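Local coordinates for a cystathionine beta-synthase domain protein fused to a Zn-ribbon-like domain (Pyrococcus furiosus, PDB 3GHD) that probably binds a nucleotide through its CBS domain, the part present here, and a metal ion through a zinc-ribbon-like domain absent from this fragment, at residues 39-42 with 43-47. Sequence-based numbering, arbitrary orientation.
Sequences TERD and ILDKV
R41 and D45, one turn apart on helix 40-48, are joined by a side-on, two-pronged salt bridge. NE of R41 reaches OD2 of D45 at 3.0 Å in an almost straight bond (176°), while NH1 of R41 meets OD1 of D45 at 2.9 Å. Both oxygens are approached on their syn sides and lie close to the guanidinium plane, yet the two flat groups are turned 32° against each other, and the nitrogens stand somewhat out of the carboxylate plane. Bends at chi2 (-104°) and chi3 turn the R41 chain forward along the helix, bringing the NE edge to D45 and carrying NH1 to within 3.7 Å of L44 CD1. Beneath the pair, D45 N donates to R41 O at 2.7 Å in the regular helical pattern.

Along the neighbouring ridge D42 and K46 run side by side in the same direction. Their charges form a long salt bridge, D42 OD1 to K46 NZ at 3.9 Å; the firmer partner of this ammonium is the carbonyl oxygen of I62. The other carboxylate oxygen of D42 belongs to the helix start: T39 N donates to D42 OD2 at 3.0 Å, and D42 N returns a bond to T39 OG1 at 3.1 Å. This reciprocal pair is a capping box, with T39 as N-cap where strand 33-39 passes into the helix.

On the buried side I43 packs against V11 and L18 of helix 11-20. Across subunit interfaces R41 NH2 pairs with E40 of a second subunit, whose S19 also bonds D45 OD1, and donates to V68 O of a third subunit. With NE and NH1 engaged by D45, the guanidinium has its rotation fixed, so the intrahelical bridge holds it in the orientation in which NH2 meets both neighbouring chains.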
loop_
_atom_site.group_PDB
_atom_site.type_symbol
_atom_site.label_atom_id
_atom_site.label_comp_id
_atom_site.label_asym_id
_atom_site.label_seq_id
_atom_site.Cartn_x
_atom_site.Cartn_y
_atom_site.Cartn_z
ATOM N N THR A 39 0.430 -0.459 19.600
ATOM C CA THR A 39 0.802 -0.986 18.315
ATOM C C THR A 39 -0.320 -0.731 17.334
ATOM O O THR A 39 -1.451 -0.399 17.701
ATOM C CB THR A 39 1.168 -2.506 18.381
ATOM O OG1 THR A 39 -0.004 -3.290 18.607
ATOM C CG2 THR A 39 2.136 -2.730 19.496
ATOM N N GLU A 40 -0.018 -0.919 16.074
ATOM C CA GLU A 40 -1.049 -0.843 15.037
ATOM C C GLU A 40 -2.089 -1.942 15.236
ATOM O O GLU A 40 -3.240 -1.737 14.925
ATOM C CB GLU A 40 -0.410 -0.879 13.621
ATOM C CG GLU A 40 0.433 0.358 13.354
ATOM C CD GLU A 40 0.862 0.537 11.917
ATOM O OE1 GLU A 40 1.253 -0.490 11.373
ATOM O OE2 GLU A 40 0.809 1.689 11.339
ATOM N N ARG A 41 -1.720 -3.108 15.778
ATOM C CA ARG A 41 -2.697 -4.154 16.065
ATOM C C ARG A 41 -3.649 -3.679 17.146
ATOM O O ARG A 41 -4.878 -3.890 17.049
ATOM C CB ARG A 41 -2.019 -5.434 16.542
ATOM C CG ARG A 41 -1.563 -6.268 15.367
ATOM C CD ARG A 41 -2.472 -7.432 15.165
ATOM N NE ARG A 41 -3.819 -7.095 14.816
ATOM C CZ ARG A 41 -4.249 -6.826 13.574
ATOM N NH1 ARG A 41 -5.531 -6.582 13.347
ATOM N NH2 ARG A 41 -3.420 -6.924 12.556
ATOM N N ASP A 42 -3.082 -3.032 18.160
ATOM C CA ASP A 42 -3.890 -2.378 19.207
ATOM C C ASP A 42 -4.928 -1.408 18.627
ATOM O O ASP A 42 -6.119 -1.349 19.086
ATOM C CB ASP A 42 -3.028 -1.644 20.236
ATOM C CG ASP A 42 -2.200 -2.597 21.114
ATOM O OD1 ASP A 42 -2.675 -3.712 21.403
ATOM O OD2 ASP A 42 -1.080 -2.226 21.478
ATOM N N ILE A 43 -4.446 -0.597 17.711
ATOM C CA ILE A 43 -5.255 0.408 17.034
ATOM C C ILE A 43 -6.420 -0.221 16.262
ATOM O O ILE A 43 -7.599 0.159 16.476
ATOM C CB ILE A 43 -4.450 1.364 16.162
ATOM C CG1 ILE A 43 -3.533 2.253 17.007
ATOM C CG2 ILE A 43 -5.413 2.168 15.284
ATOM C CD1 ILE A 43 -2.617 3.140 16.180
ATOM N N LEU A 44 -6.135 -1.254 15.505
ATOM C CA LEU A 44 -7.146 -1.942 14.725
ATOM C C LEU A 44 -8.085 -2.742 15.599
ATOM O O LEU A 44 -9.292 -2.647 15.447
ATOM C CB LEU A 44 -6.465 -2.855 13.686
ATOM C CG LEU A 44 -5.738 -2.218 12.469
ATOM C CD1 LEU A 44 -4.750 -3.284 11.888
ATOM C CD2 LEU A 44 -6.754 -1.665 11.423
ATOM N N ASP A 45 -7.534 -3.472 16.566
ATOM C CA ASP A 45 -8.309 -4.440 17.352
ATOM C C ASP A 45 -9.071 -3.825 18.501
ATOM O O ASP A 45 -10.170 -4.283 18.816
ATOM C CB ASP A 45 -7.423 -5.564 17.875
ATOM C CG ASP A 45 -6.770 -6.375 16.764
ATOM O OD1 ASP A 45 -7.264 -6.273 15.620
ATOM O OD2 ASP A 45 -5.765 -7.116 17.035
ATOM N N LYS A 46 -8.497 -2.805 19.132
ATOM C CA LYS A 46 -9.092 -2.194 20.277
ATOM C C LYS A 46 -9.881 -0.937 19.952
ATOM O O LYS A 46 -10.733 -0.519 20.765
ATOM C CB LYS A 46 -8.046 -1.886 21.340
ATOM C CG LYS A 46 -7.311 -3.106 21.860
ATOM C CD LYS A 46 -6.157 -2.658 22.703
ATOM C CE LYS A 46 -5.725 -3.729 23.644
ATOM N NZ LYS A 46 -4.749 -3.197 24.620
ATOM N N VAL A 47 -9.671 -0.365 18.781
ATOM C CA VAL A 47 -10.391 0.856 18.413
ATOM C C VAL A 47 -11.324 0.688 17.211
ATOM O O VAL A 47 -12.544 0.797 17.343
ATOM C CB VAL A 47 -9.440 2.030 18.176
ATOM C CG1 VAL A 47 -10.235 3.337 18.096
ATOM C CG2 VAL A 47 -8.361 2.094 19.284
#